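Local coordinates for protein endo-1,4-beta-mannanase (Eisenia fetida, PDB 5Y6T) that probably hydrolyses internal beta-1,4-mannosidic linkages of mannan polysaccharides, as a cold-adapted endo-mannanase of glycoside hydrolase family 5, at residues 54-59 with 107-112. Sequence-based numbering, arbitrary orientation.
Sequences YIVRIK and YANNVL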
loop_
_atom_site.group_PDB
_atom_site.type_symbol
_atom_site.label_atom_id
_atom_site.label_comp_id
_atom_site.label_asym_id
_atom_site.label_seq_id
_atom_site.Cartn_x
_atom_site.Cartn_y
_atom_site.Cartn_z
ATOM N N TYR A 54 -2.650 -1.557 -18.273
ATOM C CA TYR A 54 -3.417 -1.893 -17.069
ATOM C C TYR A 54 -4.267 -0.716 -16.642
ATOM O O TYR A 54 -5.391 -0.882 -16.173
ATOM C CB TYR A 54 -2.495 -2.255 -15.931
ATOM C CG TYR A 54 -1.937 -3.621 -16.009
ATOM C CD1 TYR A 54 -2.751 -4.722 -15.946
ATOM C CD2 TYR A 54 -0.566 -3.812 -16.024
ATOM C CE1 TYR A 54 -2.190 -6.009 -15.976
ATOM C CE2 TYR A 54 -0.015 -5.071 -16.043
ATOM C CZ TYR A 54 -0.831 -6.147 -16.017
ATOM O OH TYR A 54 -0.223 -7.356 -16.007
ATOM N N ILE A 55 -3.718 0.492 -16.752
ATOM C CA ILE A 55 -4.476 1.698 -16.346
ATOM C C ILE A 55 -5.735 1.829 -17.159
ATOM O O ILE A 55 -6.856 2.032 -16.663
ATOM C CB ILE A 55 -3.652 2.952 -16.583
ATOM C CG1 ILE A 55 -2.486 3.089 -15.606
ATOM C CG2 ILE A 55 -4.509 4.184 -16.401
ATOM C CD1 ILE A 55 -1.534 4.192 -15.967
ATOM N N VAL A 56 -5.548 1.726 -18.469
ATOM C CA VAL A 56 -6.701 1.790 -19.367
ATOM C C VAL A 56 -7.805 0.715 -19.111
ATOM O O VAL A 56 -9.018 1.070 -19.038
ATOM C CB VAL A 56 -6.256 1.789 -20.876
ATOM C CG1 VAL A 56 -7.491 1.874 -21.768
ATOM C CG2 VAL A 56 -5.348 3.020 -21.168
ATOM N N ARG A 57 -7.381 -0.522 -18.965
ATOM C CA ARG A 57 -8.265 -1.662 -18.777
ATOM C C ARG A 57 -8.971 -1.589 -17.437
ATOM O O ARG A 57 -10.159 -1.848 -17.370
ATOM C CB ARG A 57 -7.500 -2.944 -18.947
ATOM C CG ARG A 57 -7.042 -3.104 -20.405
ATOM C CD ARG A 57 -6.756 -4.534 -20.776
ATOM N NE ARG A 57 -5.582 -5.089 -20.138
ATOM C CZ ARG A 57 -5.558 -6.194 -19.412
ATOM N NH1 ARG A 57 -6.658 -6.868 -19.166
ATOM N NH2 ARG A 57 -4.410 -6.626 -18.917
ATOM N N ILE A 58 -8.265 -1.099 -16.403
ATOM C CA ILE A 58 -8.915 -0.889 -15.109
ATOM C C ILE A 58 -10.016 0.165 -15.200
ATOM O O ILE A 58 -11.141 -0.085 -14.738
ATOM C CB ILE A 58 -7.857 -0.581 -14.017
ATOM C CG1 ILE A 58 -7.072 -1.857 -13.724
ATOM C CG2 ILE A 58 -8.554 0.018 -12.793
ATOM C CD1 ILE A 58 -5.850 -1.677 -12.877
ATOM N N LYS A 59 -9.713 1.303 -15.805
ATOM C CA LYS A 59 -10.699 2.343 -15.937
ATOM C C LYS A 59 -11.875 1.858 -16.757
ATOM O O LYS A 59 -13.025 2.187 -16.469
ATOM C CB LYS A 59 -10.100 3.649 -16.453
ATOM C CG LYS A 59 -11.133 4.772 -16.616
ATOM C CD LYS A 59 -11.605 5.277 -15.228
ATOM C CE LYS A 59 -13.060 4.976 -14.882
ATOM N NZ LYS A 59 -13.391 5.328 -13.456
ATOM N N TYR A 107 -3.554 10.057 -15.002
ATOM C CA TYR A 107 -4.367 11.275 -14.967
ATOM C C TYR A 107 -5.309 11.370 -16.160
ATOM O O TYR A 107 -6.491 11.684 -16.024
ATOM C CB TYR A 107 -3.431 12.468 -14.912
ATOM C CG TYR A 107 -4.104 13.808 -14.992
ATOM C CD1 TYR A 107 -4.885 14.256 -13.976
ATOM C CD2 TYR A 107 -3.826 14.670 -16.049
ATOM C CE1 TYR A 107 -5.495 15.528 -14.035
ATOM C CE2 TYR A 107 -4.436 15.950 -16.119
ATOM C CZ TYR A 107 -5.247 16.352 -15.101
ATOM O OH TYR A 107 -5.866 17.586 -15.155
ATOM N N ALA A 108 -4.786 11.027 -17.322
ATOM C CA ALA A 108 -5.558 11.050 -18.571
ATOM C C ALA A 108 -6.741 10.076 -18.517
ATOM O O ALA A 108 -7.758 10.264 -19.178
ATOM C CB ALA A 108 -4.672 10.724 -19.744
ATOM N N ASN A 109 -6.621 9.049 -17.685
ATOM C CA ASN A 109 -7.690 8.066 -17.486
ATOM C C ASN A 109 -8.475 8.124 -16.203
ATOM O O ASN A 109 -9.257 7.255 -15.887
ATOM C CB ASN A 109 -7.027 6.717 -17.684
ATOM C CG ASN A 109 -6.694 6.463 -19.137
ATOM O OD1 ASN A 109 -7.553 6.005 -19.867
ATOM N ND2 ASN A 109 -5.445 6.684 -19.541
ATOM N N ASN A 110 -8.261 9.180 -15.430
ATOM C CA ASN A 110 -8.929 9.380 -14.160
ATOM C C ASN A 110 -8.754 8.235 -13.138
ATOM O O ASN A 110 -9.726 7.770 -12.526
ATOM C CB ASN A 110 -10.394 9.695 -14.339
ATOM C CG ASN A 110 -10.599 11.008 -15.076
ATOM O OD1 ASN A 110 -10.152 12.080 -14.598
ATOM N ND2 ASN A 110 -11.281 10.942 -16.227
ATOM N N VAL A 111 -7.536 7.731 -13.089
ATOM C CA VAL A 111 -7.148 6.660 -12.159
ATOM C C VAL A 111 -6.084 7.181 -11.183
ATOM O O VAL A 111 -5.098 7.798 -11.590
ATOM C CB VAL A 111 -6.561 5.496 -12.952
ATOM C CG1 VAL A 111 -5.925 4.441 -12.089
ATOM C CG2 VAL A 111 -7.621 4.901 -13.856
ATOM N N LEU A 112 -6.360 6.977 -9.890
ATOM C CA LEU A 112 -5.468 7.305 -8.803
ATOM C C LEU A 112 -4.485 6.161 -8.538
ATOM O O LEU A 112 -4.868 4.997 -8.395
ATOM C CB LEU A 112 -6.286 7.583 -7.550
ATOM C CG LEU A 112 -6.958 8.991 -7.592
ATOM C CD1 LEU A 112 -8.083 9.135 -6.566
ATOM C CD2 LEU A 112 -5.933 10.102 -7.440
HETATM O O HOH W 1 -12.228 7.576 -12.176
#
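Val56 and Asn109 bring the two backbones nearest, with Val56 CA 6.6 Å from Asn109 CA, where the last turns of helix 42-60 pass the C-terminal end of helix 95-108. Ile55 meets this end with its CG2 branch, which lies anti to the backbone N and packs 3.8 Å from Asn109 CB. The two side chains cross at about a right angle. The same methyl reaches Val111 CG2 at 4.1 Å. Val56 CG2 touches the amide of Asn109, 3.9 Å from OD1, while Asn109 ND2 is hydrogen-bonded back to Val105 O, in the last turn of helix 95-108. Replacing Asn109 by alanine is likely to leave Val105 O without this amide partner and to open a gap beside Ile55 and Val56. Lys59 lies over the turn. Its CB rests 3.8 Å from Val111 CG2. Bends at chi2 (71°) and chi3 (-113°) fold the Lys59 side chain along the turn, so that CD passes 3.1 Å from Asn109 O and NZ reaches a water at 2.8 Å. This water donates to Asn110 O. Lys59 NZ also donates a hydrogen bond to Gly63 O. Asn110, with positive phi (56°), is the C-prime residue of a Schellman motif closing helix 95-108. Helix 42-60 thus packs against the turn that leads from helix 95-108 into strand 112-119, which pairs in parallel with strand 65-72, as expected in the (beta/alpha)8 barrel of family GH5.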